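Local structure of putative D-lactate dehydrogenase (Chlamydomonas reinhardtii, 4ZGS) at residues Y40-Q44 against Y45-F49; H142-A145 against L146-L150; E295-G298 against G299-V303; P334-A337 against F338-E341; N346-T349 against T350-N354. The protein probably reduces pyruvate to D-lactate in the fermentation of the algal chloroplast, as an NAD-binding enzyme of the D-isomer specific 2-hydroxyacid dehydrogenase family. All blocks are in the same frame, centred on the assembly; numbering follows the deposited sequence.

Contact 1 of 5, residues Y40-Q44 against Y45-F49; sequences YSTTQ and YVKDF
The N-H of K47 reaches back four residues to the carbonyl of T43, with K47 N 3.2 Å from T43 O, and D48 repeats the step, its N 3.0 Å from Q44 O. These two bonds form the first turn of a helix, while the chain up to T43 is still loop. The K47 bond is nearly straight, 164° at the hydrogen, and V46 N adds a weak bond to the same oxygen. T43 stands at the N-cap, yet its hydroxyl makes no capping bond. At chi1 47° OG1 lies between the backbone N and the carbonyl carbon, and it comes to rest 3.2 Å from CD2 of Y45, approaching the ring obliquely. V46 CG2 also sits over one face of that ring, offset toward its rim. This is the first strand-to-helix connection of the five-stranded parallel sheet: strand 36-39 ends just before Y40, and helix 44-57 carries the chain back across the sheet. The methyl CG2 of T42 meets the side chain of K47 at about a right angle, 3.4 Å from its CG. A long, extended lysine suits this place, since its aliphatic part packs on the threonine while NZ forms a salt bridge with E65. Q44 bends at chi2 (52°), bringing its OE1 3.7 Å from CD of K47. S41 hands its hydroxyl to D88, and T43, Q44 and Y45 lie against S169 or V172 of the second subunit.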
# COMPACT_ATOMS: atom_id res chain seq x y z
N TYR A 40 28.96 -10.23 -10.62
CA TYR A 40 28.29 -8.95 -10.69
C TYR A 40 26.81 -8.97 -10.30
O TYR A 40 26.14 -10.00 -10.37
CB TYR A 40 28.50 -8.39 -12.09
CG TYR A 40 29.95 -8.02 -12.28
CD1 TYR A 40 30.87 -8.96 -12.71
CD2 TYR A 40 30.41 -6.74 -12.00
CE1 TYR A 40 32.22 -8.63 -12.88
CE2 TYR A 40 31.74 -6.40 -12.17
CZ TYR A 40 32.65 -7.35 -12.61
OH TYR A 40 34.00 -7.03 -12.78
N SER A 41 26.30 -7.82 -9.88
CA SER A 41 24.88 -7.74 -9.47
C SER A 41 24.55 -8.69 -8.32
O SER A 41 23.54 -9.38 -8.37
CB SER A 41 23.94 -8.04 -10.64
OG SER A 41 24.16 -7.13 -11.71
N THR A 42 25.36 -8.69 -7.26
CA THR A 42 25.04 -9.59 -6.17
C THR A 42 24.11 -8.85 -5.24
O THR A 42 24.55 -8.14 -4.34
CB THR A 42 26.31 -10.01 -5.38
OG1 THR A 42 27.28 -10.58 -6.26
CG2 THR A 42 25.97 -11.02 -4.30
N THR A 43 22.83 -9.16 -5.39
CA THR A 43 21.79 -8.56 -4.57
C THR A 43 21.50 -9.59 -3.50
O THR A 43 22.17 -10.62 -3.44
CB THR A 43 20.52 -8.19 -5.38
OG1 THR A 43 20.15 -9.28 -6.23
CG2 THR A 43 20.80 -7.01 -6.28
N GLN A 44 20.50 -9.35 -2.66
CA GLN A 44 20.31 -10.25 -1.54
C GLN A 44 20.03 -11.72 -1.96
O GLN A 44 20.45 -12.63 -1.26
CB GLN A 44 19.20 -9.77 -0.63
CG GLN A 44 19.31 -10.42 0.73
CD GLN A 44 20.71 -10.27 1.31
OE1 GLN A 44 21.39 -11.26 1.58
NE2 GLN A 44 21.14 -9.02 1.50
N TYR A 45 19.27 -11.93 -3.03
CA TYR A 45 18.84 -13.27 -3.39
C TYR A 45 20.01 -14.10 -3.95
O TYR A 45 20.06 -15.32 -3.76
CB TYR A 45 17.66 -13.22 -4.39
CG TYR A 45 18.02 -13.08 -5.87
CD1 TYR A 45 18.15 -14.21 -6.69
CD2 TYR A 45 18.23 -11.81 -6.45
CE1 TYR A 45 18.46 -14.09 -8.05
CE2 TYR A 45 18.55 -11.68 -7.82
CZ TYR A 45 18.65 -12.83 -8.61
OH TYR A 45 18.96 -12.74 -9.95
N VAL A 46 20.94 -13.41 -4.60
CA VAL A 46 22.14 -14.01 -5.15
C VAL A 46 23.07 -14.41 -4.01
O VAL A 46 23.71 -15.45 -4.08
CB VAL A 46 22.87 -13.04 -6.11
CG1 VAL A 46 24.06 -13.76 -6.78
CG2 VAL A 46 21.91 -12.48 -7.14
N LYS A 47 23.16 -13.58 -2.98
CA LYS A 47 23.91 -13.95 -1.80
C LYS A 47 23.28 -15.19 -1.20
O LYS A 47 23.96 -16.11 -0.79
CB LYS A 47 23.98 -12.83 -0.77
CG LYS A 47 24.78 -11.60 -1.18
CD LYS A 47 24.61 -10.49 -0.14
CE LYS A 47 25.46 -9.24 -0.45
NZ LYS A 47 25.50 -8.28 0.73
N ASP A 48 21.97 -15.19 -1.10
CA ASP A 48 21.30 -16.33 -0.48
C ASP A 48 21.53 -17.66 -1.24
O ASP A 48 21.88 -18.65 -0.62
CB ASP A 48 19.81 -16.04 -0.33
CG ASP A 48 19.51 -14.87 0.63
OD1 ASP A 48 20.35 -14.53 1.49
OD2 ASP A 48 18.39 -14.30 0.54
N PHE A 49 21.24 -17.70 -2.54
CA PHE A 49 21.26 -18.95 -3.28
C PHE A 49 22.66 -19.29 -3.83
O PHE A 49 22.97 -20.45 -4.01
CB PHE A 49 20.21 -18.94 -4.41
CG PHE A 49 20.74 -18.51 -5.79
CD1 PHE A 49 21.15 -19.48 -6.74
CD2 PHE A 49 20.82 -17.17 -6.14
CE1 PHE A 49 21.63 -19.10 -8.02
CE2 PHE A 49 21.29 -16.78 -7.42
CZ PHE A 49 21.69 -17.75 -8.35

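Contact 2 of 5, residues H142-A145 against L146-L150; sequences HAVA and LIFAL
Four successive backbone bonds join H142-A145 to L146-L150 as regular alpha-helix, from L146 N to H142 O (2.9 Å) through to A149 N on A145 O (3.0 Å), the latter nearly along its carbonyl. Two pairs of side chains four residues apart then meet. V144 and F148 lie side by side and point the same way, CG1 of V144 4.1 Å from CD2 of F148. The same CD2 is 3.5 Å from V144 O, which sits at the edge of the ring near its plane. Two residues earlier in the helix, H142 holds CG anti to its backbone N (chi1 -169°), and L146 crosses the imidazole obliquely, with CD2 4.2 Å from NE2 of H142. That nitrogen is hydrogen-bonded to T333, so the buried imidazole has a polar partner beside its leucine neighbour. I147 folds CG1 close to the helix, 3.4 Å from A143 O. The alanines suit places where room is short: A143 faces I264, whereas A145 and A149 meet F148 and L154 of the second subunit. F148 in turn packs on A145 of that subunit and on I200 and M176 of its own. An alanine in place of F148 is likely to leave V144 without its flanking ring and open a gap both at the subunit interface and beside helix 188-200. Apolar flanks of this kind are typical of a helix packed against the parallel sheet of a Rossmann-type NAD-binding domain, here helix 136-151 against strands 261-265 and 330-332, with another side packed on the second subunit.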
# COMPACT_ATOMS: atom_id res chain seq x y z
N HIS A 142 3.77 -20.39 -11.68
CA HIS A 142 3.62 -18.97 -11.44
C HIS A 142 2.42 -18.39 -12.19
O HIS A 142 1.66 -17.60 -11.64
CB HIS A 142 4.89 -18.22 -11.81
CG HIS A 142 4.88 -16.80 -11.34
ND1 HIS A 142 5.12 -16.47 -10.03
CD2 HIS A 142 4.72 -15.63 -12.01
CE1 HIS A 142 5.07 -15.16 -9.89
NE2 HIS A 142 4.82 -14.63 -11.08
N ALA A 143 2.28 -18.77 -13.45
CA ALA A 143 1.11 -18.40 -14.23
C ALA A 143 -0.19 -18.88 -13.54
O ALA A 143 -1.21 -18.16 -13.53
CB ALA A 143 1.21 -18.97 -15.61
N VAL A 144 -0.13 -20.08 -12.98
CA VAL A 144 -1.30 -20.64 -12.32
C VAL A 144 -1.55 -19.80 -11.07
O VAL A 144 -2.69 -19.59 -10.65
CB VAL A 144 -1.11 -22.16 -11.99
CG1 VAL A 144 -2.33 -22.71 -11.28
CG2 VAL A 144 -0.91 -22.93 -13.26
N ALA A 145 -0.47 -19.36 -10.45
CA ALA A 145 -0.54 -18.48 -9.28
C ALA A 145 -1.29 -17.18 -9.61
O ALA A 145 -2.20 -16.78 -8.90
CB ALA A 145 0.86 -18.18 -8.78
N LEU A 146 -0.93 -16.58 -10.73
CA LEU A 146 -1.55 -15.35 -11.18
C LEU A 146 -3.02 -15.60 -11.39
O LEU A 146 -3.86 -14.76 -11.09
CB LEU A 146 -0.90 -14.84 -12.47
CG LEU A 146 0.57 -14.41 -12.36
CD1 LEU A 146 1.05 -13.78 -13.66
CD2 LEU A 146 0.81 -13.49 -11.19
N ILE A 147 -3.33 -16.76 -11.96
CA ILE A 147 -4.73 -17.05 -12.26
C ILE A 147 -5.54 -17.08 -10.96
O ILE A 147 -6.57 -16.40 -10.81
CB ILE A 147 -4.87 -18.35 -13.06
CG1 ILE A 147 -4.44 -18.07 -14.51
CG2 ILE A 147 -6.36 -18.80 -13.10
CD1 ILE A 147 -4.18 -19.33 -15.33
N PHE A 148 -5.03 -17.79 -9.97
CA PHE A 148 -5.76 -17.88 -8.73
C PHE A 148 -5.94 -16.52 -8.06
O PHE A 148 -7.04 -16.21 -7.63
CB PHE A 148 -5.09 -18.87 -7.78
CG PHE A 148 -5.66 -20.27 -7.88
CD1 PHE A 148 -6.86 -20.59 -7.27
CD2 PHE A 148 -5.01 -21.25 -8.61
CE1 PHE A 148 -7.37 -21.86 -7.36
CE2 PHE A 148 -5.52 -22.51 -8.70
CZ PHE A 148 -6.70 -22.81 -8.08
N ALA A 149 -4.88 -15.72 -8.02
CA ALA A 149 -4.88 -14.45 -7.34
C ALA A 149 -5.93 -13.54 -7.98
O ALA A 149 -6.75 -12.96 -7.29
CB ALA A 149 -3.47 -13.79 -7.36
N LEU A 150 -5.94 -13.47 -9.31
CA LEU A 150 -6.93 -12.66 -10.02
C LEU A 150 -8.36 -13.16 -9.83
O LEU A 150 -9.30 -12.37 -9.65
CB LEU A 150 -6.61 -12.64 -11.52
CG LEU A 150 -5.36 -11.86 -11.92
CD1 LEU A 150 -5.02 -12.15 -13.39
CD2 LEU A 150 -5.58 -10.38 -11.70

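Contact 3 of 5, residues E295-G298 against G299-V303; sequences ENEG and GLFFV
A tight glycine turn folds the loop after strand 286-291 back on itself, with E297 and L300 at its two ends and F301 just beyond. G298 and G299 occupy its corners with the backbone angles of a type II turn. The carbonyl of E297 takes two N-H groups: L300 N at 3.0 Å, from above the carbonyl plane and 49° out of it, and F301 N, also 3.0 Å from E297 O, lying in that plane with a straighter bond. Ahead of the turn, N296 forms an Asx turn, its OD1 accepting the N-H of G298 (3.1 Å from OD1 to N) in the plane of the side-chain amide. G299 has to be glycine, because at phi 82° a beta carbon would be jammed against G298 O. E297 runs extended beyond CG and lays that carbon over one face of the F301 ring, 4.2 Å from CD1, its carboxylate plane turned 30° from the ring. L300 turns its chain away from its own N-H, which carries CD2 to 3.7 Å from N296 O, and the same leucine packs on Y166 of the second subunit. F301 CB in turn lies over one face of the F302 ring, toward its rim. The carbonyls of G299 and L300 are held by K316 and H305 respectively. With two donors on one carbonyl and a third N-H tied by the asparagine, the bend is held by backbone bonds and by the N296 side chain, so E297 and F301 are presented together toward H335.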
# COMPACT_ATOMS: atom_id res chain seq x y z
N GLU A 295 6.59 -5.56 -22.69
CA GLU A 295 7.35 -5.42 -23.94
C GLU A 295 8.74 -4.74 -23.93
O GLU A 295 9.64 -5.24 -24.61
CB GLU A 295 6.50 -4.65 -24.94
CG GLU A 295 7.08 -4.56 -26.33
CD GLU A 295 6.31 -3.59 -27.20
OE1 GLU A 295 5.25 -3.10 -26.74
OE2 GLU A 295 6.76 -3.30 -28.33
N ASN A 296 8.94 -3.63 -23.23
CA ASN A 296 10.32 -3.13 -23.10
C ASN A 296 10.74 -3.26 -21.65
O ASN A 296 10.35 -2.47 -20.81
CB ASN A 296 10.47 -1.68 -23.61
CG ASN A 296 11.96 -1.22 -23.71
OD1 ASN A 296 12.86 -1.81 -23.09
ND2 ASN A 296 12.22 -0.20 -24.53
N GLU A 297 11.54 -4.26 -21.36
CA GLU A 297 11.94 -4.50 -19.99
C GLU A 297 13.29 -3.91 -19.64
O GLU A 297 13.63 -3.84 -18.46
CB GLU A 297 12.03 -6.01 -19.75
CG GLU A 297 10.71 -6.73 -19.82
CD GLU A 297 10.87 -8.24 -19.76
OE1 GLU A 297 12.03 -8.71 -19.73
OE2 GLU A 297 9.84 -8.94 -19.74
N GLY A 298 14.01 -3.44 -20.66
CA GLY A 298 15.38 -2.93 -20.53
C GLY A 298 15.51 -1.66 -19.74
O GLY A 298 14.96 -0.62 -20.13
N GLY A 299 16.26 -1.72 -18.65
CA GLY A 299 16.41 -0.59 -17.76
C GLY A 299 15.24 -0.49 -16.79
O GLY A 299 15.33 0.18 -15.77
N LEU A 300 14.14 -1.19 -17.10
CA LEU A 300 12.94 -1.16 -16.27
C LEU A 300 12.95 -2.25 -15.18
O LEU A 300 12.84 -1.94 -13.99
CB LEU A 300 11.68 -1.30 -17.14
CG LEU A 300 10.31 -1.14 -16.46
CD1 LEU A 300 10.14 0.25 -15.85
CD2 LEU A 300 9.15 -1.48 -17.41
N PHE A 301 13.01 -3.51 -15.57
CA PHE A 301 12.98 -4.59 -14.58
C PHE A 301 14.31 -4.84 -13.82
O PHE A 301 15.39 -4.44 -14.24
CB PHE A 301 12.52 -5.89 -15.21
CG PHE A 301 11.02 -6.01 -15.33
CD1 PHE A 301 10.28 -5.06 -16.00
CD2 PHE A 301 10.35 -7.09 -14.75
CE1 PHE A 301 8.88 -5.18 -16.10
CE2 PHE A 301 8.97 -7.23 -14.85
CZ PHE A 301 8.23 -6.27 -15.53
N PHE A 302 14.17 -5.51 -12.68
CA PHE A 302 15.29 -5.83 -11.79
C PHE A 302 15.95 -4.60 -11.17
O PHE A 302 17.05 -4.67 -10.63
CB PHE A 302 16.36 -6.60 -12.56
CG PHE A 302 15.85 -7.72 -13.42
CD1 PHE A 302 15.36 -8.88 -12.85
CD2 PHE A 302 15.91 -7.62 -14.80
CE1 PHE A 302 14.91 -9.92 -13.64
CE2 PHE A 302 15.48 -8.66 -15.60
CZ PHE A 302 14.98 -9.81 -15.03
N VAL A 303 15.23 -3.49 -11.17
CA VAL A 303 15.70 -2.27 -10.54
C VAL A 303 14.62 -1.79 -9.58
O VAL A 303 13.43 -1.82 -9.90
CB VAL A 303 15.98 -1.16 -11.53
CG1 VAL A 303 16.30 0.12 -10.76
CG2 VAL A 303 17.12 -1.52 -12.47

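Contact 4 of 5, residues P334-A337 against F338-E341; sequences PHTA and FLTE. With NAD (nicotinamide-adenine-dinucleotide), chain I.
T336 O accepts two bonds, from L339 N, 2.8 Å away, and from R152 of the second subunit. The first bond closes a type I beta turn, T336 to L339, in the loop that leads from the NAD-binding domain into helix 341-359 and lines the nicotinamide end of the cofactor pocket. The bond to L339 N arrives from well above the carbonyl plane. Both carboxylate oxygens of D292 bind the turn, one at T336 N and the other at A337 N. In H335 a chi1 of -151° swings the imidazole to the side of the carbonyl carbon, which brings NE2 to 3.2 Å from C7N of the NAD carboxamide. A337 offers only a methyl, its CB 3.8 Å from O7N of NAD, so the carboxamide can come close. From within the turn, F338 CD1 lies at the edge of the imidazole of H335, just before it, 4.3 Å from its CD2. Replacing H335 by an alanine would probably leave the carboxamide without its imidazole neighbour and take from F302 and F301 the ring they pack on. F338 places its own ring between backbone N and carbonyl carbon, with CE1 3.4 Å from H335 O, which lies in the plane of the phenyl at its edge.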
# COMPACT_ATOMS: atom_id res chain seq x y z
N PRO A 334 7.31 -8.83 -11.08
CA PRO A 334 8.54 -8.32 -11.69
C PRO A 334 9.48 -9.45 -12.15
O PRO A 334 10.53 -9.65 -11.55
CB PRO A 334 9.15 -7.48 -10.55
CG PRO A 334 8.75 -8.23 -9.31
CD PRO A 334 7.39 -8.86 -9.61
N HIS A 335 9.07 -10.17 -13.19
CA HIS A 335 9.87 -11.27 -13.75
C HIS A 335 10.30 -12.29 -12.68
O HIS A 335 11.48 -12.62 -12.55
CB HIS A 335 11.10 -10.70 -14.47
CG HIS A 335 11.59 -11.56 -15.60
ND1 HIS A 335 11.61 -11.13 -16.91
CD2 HIS A 335 12.06 -12.83 -15.61
CE1 HIS A 335 12.08 -12.09 -17.68
NE2 HIS A 335 12.36 -13.13 -16.92
N THR A 336 9.37 -12.69 -11.84
CA THR A 336 9.68 -13.66 -10.80
C THR A 336 9.23 -15.10 -11.08
O THR A 336 9.37 -15.95 -10.20
CB THR A 336 9.07 -13.20 -9.47
OG1 THR A 336 7.64 -13.14 -9.61
CG2 THR A 336 9.58 -11.82 -9.11
N ALA A 337 8.64 -15.37 -12.24
CA ALA A 337 8.13 -16.71 -12.52
C ALA A 337 9.20 -17.81 -12.37
O ALA A 337 8.85 -18.92 -12.00
CB ALA A 337 7.51 -16.78 -13.92
N PHE A 338 10.47 -17.51 -12.68
CA PHE A 338 11.55 -18.48 -12.55
C PHE A 338 12.10 -18.44 -11.14
O PHE A 338 12.94 -19.24 -10.78
CB PHE A 338 12.73 -18.19 -13.48
CG PHE A 338 13.67 -17.13 -12.93
CD1 PHE A 338 13.25 -15.80 -12.79
CD2 PHE A 338 14.95 -17.46 -12.48
CE1 PHE A 338 14.12 -14.81 -12.26
CE2 PHE A 338 15.81 -16.48 -11.95
CZ PHE A 338 15.40 -15.16 -11.84
N LEU A 339 11.66 -17.49 -10.35
CA LEU A 339 12.41 -17.25 -9.14
C LEU A 339 11.86 -18.06 -7.98
O LEU A 339 10.97 -17.63 -7.24
CB LEU A 339 12.41 -15.76 -8.81
CG LEU A 339 13.30 -15.26 -7.70
CD1 LEU A 339 14.79 -15.21 -8.14
CD2 LEU A 339 12.76 -13.86 -7.26
N THR A 340 12.56 -19.15 -7.72
CA THR A 340 12.12 -20.21 -6.84
C THR A 340 13.35 -20.81 -6.19
O THR A 340 14.39 -20.80 -6.80
CB THR A 340 11.33 -21.24 -7.66
OG1 THR A 340 9.92 -20.92 -7.55
CG2 THR A 340 11.59 -22.65 -7.20
N GLU A 341 13.24 -21.30 -4.96
CA GLU A 341 14.32 -22.08 -4.38
C GLU A 341 14.82 -23.14 -5.37
O GLU A 341 16.01 -23.22 -5.67
CB GLU A 341 13.88 -22.79 -3.09
CG GLU A 341 13.95 -21.97 -1.83
CD GLU A 341 13.62 -22.81 -0.60
OE1 GLU A 341 13.78 -24.04 -0.67
OE2 GLU A 341 13.23 -22.23 0.44
PA NAD I . 10.22 -24.83 -25.04
O1A NAD I . 11.05 -24.96 -26.27
O2A NAD I . 10.17 -26.25 -24.62
O5B NAD I . 8.77 -24.24 -25.35
C5B NAD I . 8.49 -23.48 -26.53
C4B NAD I . 7.47 -24.17 -27.38
O4B NAD I . 6.72 -23.18 -28.22
C3B NAD I . 8.10 -25.14 -28.32
O3B NAD I . 7.48 -26.45 -28.23
C2B NAD I . 7.88 -24.62 -29.67
O2B NAD I . 7.71 -25.71 -30.61
C1B NAD I . 6.64 -23.81 -29.58
N9A NAD I . 6.48 -22.88 -30.62
C8A NAD I . 7.47 -22.47 -31.57
N7A NAD I . 6.91 -21.54 -32.46
C5A NAD I . 5.60 -21.37 -32.08
C6A NAD I . 4.49 -20.59 -32.54
N6A NAD I . 4.61 -19.72 -33.65
N1A NAD I . 3.39 -20.69 -31.93
C2A NAD I . 3.14 -21.39 -30.96
N3A NAD I . 4.02 -22.16 -30.41
C4A NAD I . 5.32 -22.22 -30.91
O3 NAD I . 10.96 -23.95 -23.92
PN NAD I . 10.37 -23.66 -22.46
O1N NAD I . 11.20 -24.24 -21.39
O2N NAD I . 9.07 -24.34 -22.26
O5D NAD I . 10.19 -22.08 -22.27
C5D NAD I . 11.25 -21.15 -22.53
C4D NAD I . 10.64 -19.81 -22.36
O4D NAD I . 10.45 -19.51 -20.92
C3D NAD I . 11.50 -18.72 -22.85
O3D NAD I . 11.42 -18.60 -24.30
C2D NAD I . 10.92 -17.56 -22.18
O2D NAD I . 9.83 -17.06 -22.99
C1D NAD I . 10.41 -18.03 -20.87
N1N NAD I . 11.20 -17.53 -19.82
C2N NAD I . 10.58 -16.94 -18.69
C3N NAD I . 11.36 -16.43 -17.65
C7N NAD I . 10.68 -15.80 -16.43
O7N NAD I . 9.65 -15.17 -16.56
N7N NAD I . 11.27 -15.91 -15.14
C4N NAD I . 12.76 -16.50 -17.72
C5N NAD I . 13.38 -17.08 -18.85
C6N NAD I . 12.61 -17.59 -19.88

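Contact 5 of 5, residues N346-T349 against T350-N354; sequences NICT and TTIQN
T350 and T351 both turn OG1 anti to the carbonyl carbon (chi1 -71° and -69°), which tucks each hydroxyl beside its backbone N and back against the preceding turn of helix 341-359, onto N346 and I347. This is the familiar way a threonine fits inside an alpha-helix, spending its hydroxyl on a carbonyl four residues earlier. The T351 hydroxyl donates to I347 O over 2.7 Å from its OG1, and T351 N reaches the same I347 O at 3.1 Å, the two arriving from opposite faces of the carbonyl plane. T350 repeats the pattern less firmly: its N is 2.8 Å from N346 O, while OG1 adds a weak bond to that oxygen. Both beta-branched residues can thus be accommodated beside V131, polar oxygen turned to the helix. On another flank C348 sends SG to the side of its carbonyl carbon, opposite the backbone N (chi1 175°), alongside the end of I352. Cysteine and isoleucine give this flank its apolar surface, both packing on P53 of helix 44-57, with L50 also against the cysteine. The side-chain amides have partners of their own, N346 in S135, Q353 in D357, and N354 in N366 and the R130 carbonyl. SG of C348 lies 3.5 Å from CD1 of I352, whose CG1 is 3.2 Å from C348 O.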
# COMPACT_ATOMS: atom_id res chain seq x y z
N ASN A 346 19.07 -25.33 -9.53
CA ASN A 346 19.46 -25.75 -10.86
C ASN A 346 20.48 -24.77 -11.42
O ASN A 346 21.55 -25.16 -11.91
CB ASN A 346 18.25 -25.80 -11.81
CG ASN A 346 17.24 -26.89 -11.44
OD1 ASN A 346 16.17 -26.98 -12.05
ND2 ASN A 346 17.56 -27.70 -10.44
N ILE A 347 20.15 -23.48 -11.32
CA ILE A 347 21.00 -22.41 -11.80
C ILE A 347 22.37 -22.40 -11.14
O ILE A 347 23.38 -22.31 -11.82
CB ILE A 347 20.33 -21.03 -11.59
CG1 ILE A 347 19.11 -20.88 -12.49
CG2 ILE A 347 21.32 -19.91 -11.82
CD1 ILE A 347 18.31 -19.61 -12.22
N CYS A 348 22.42 -22.52 -9.81
CA CYS A 348 23.71 -22.53 -9.09
C CYS A 348 24.54 -23.74 -9.50
O CYS A 348 25.71 -23.59 -9.89
CB CYS A 348 23.53 -22.51 -7.57
SG CYS A 348 24.99 -22.66 -6.57
N THR A 349 23.96 -24.93 -9.39
CA THR A 349 24.72 -26.14 -9.64
C THR A 349 25.14 -26.26 -11.11
O THR A 349 26.26 -26.65 -11.39
CB THR A 349 23.94 -27.37 -9.24
OG1 THR A 349 23.01 -27.66 -10.27
CG2 THR A 349 23.23 -27.14 -7.96
N THR A 350 24.29 -25.83 -12.04
CA THR A 350 24.66 -25.84 -13.44
C THR A 350 25.79 -24.86 -13.77
O THR A 350 26.65 -25.18 -14.60
CB THR A 350 23.47 -25.48 -14.36
OG1 THR A 350 22.53 -26.57 -14.37
CG2 THR A 350 23.96 -25.24 -15.79
N THR A 351 25.78 -23.72 -13.08
CA THR A 351 26.76 -22.65 -13.26
C THR A 351 28.10 -23.06 -12.70
O THR A 351 29.14 -22.71 -13.25
CB THR A 351 26.30 -21.34 -12.56
OG1 THR A 351 25.17 -20.81 -13.25
CG2 THR A 351 27.40 -20.26 -12.52
N ILE A 352 28.08 -23.80 -11.58
CA ILE A 352 29.31 -24.22 -10.92
C ILE A 352 29.93 -25.35 -11.76
O ILE A 352 31.13 -25.36 -12.02
CB ILE A 352 29.03 -24.68 -9.46
CG1 ILE A 352 28.61 -23.51 -8.58
CG2 ILE A 352 30.22 -25.36 -8.86
CD1 ILE A 352 28.25 -23.89 -7.15
N GLN A 353 29.07 -26.26 -12.24
CA GLN A 353 29.45 -27.34 -13.16
C GLN A 353 29.94 -26.75 -14.50
O GLN A 353 30.88 -27.26 -15.09
CB GLN A 353 28.27 -28.29 -13.37
CG GLN A 353 28.53 -29.48 -14.29
CD GLN A 353 29.45 -30.57 -13.72
OE1 GLN A 353 29.19 -31.14 -12.65
NE2 GLN A 353 30.52 -30.87 -14.44
N ASN A 354 29.33 -25.66 -14.95
CA ASN A 354 29.80 -24.96 -16.14
C ASN A 354 31.23 -24.45 -15.92
O ASN A 354 32.07 -24.56 -16.81
CB ASN A 354 28.91 -23.77 -16.52
CG ASN A 354 27.68 -24.16 -17.35
OD1 ASN A 354 27.58 -25.27 -17.89
ND2 ASN A 354 26.75 -23.21 -17.48

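How the contacts relate
Along the chain the five contacts come in series. Contact 1 begins the helix after the first strand of the five-stranded sheet, and contact 5 lies on helix 341-359, which packs on that same helix 44-57 through F49. Contact 2 belongs to the six-stranded, NAD-binding sheet, its centre about 26 Å from that of contact 1 and about 29 Å from that of contact 5. Contact 4 stands between, beside the cofactor, and touches all the others: H142 of contact 2, Y45 of contact 1, I347 of contact 5, and F301 and F302 of contact 3. It thus joins the two halves of the protein at the nicotinamide, while contacts 1 to 4 also meet the second subunit.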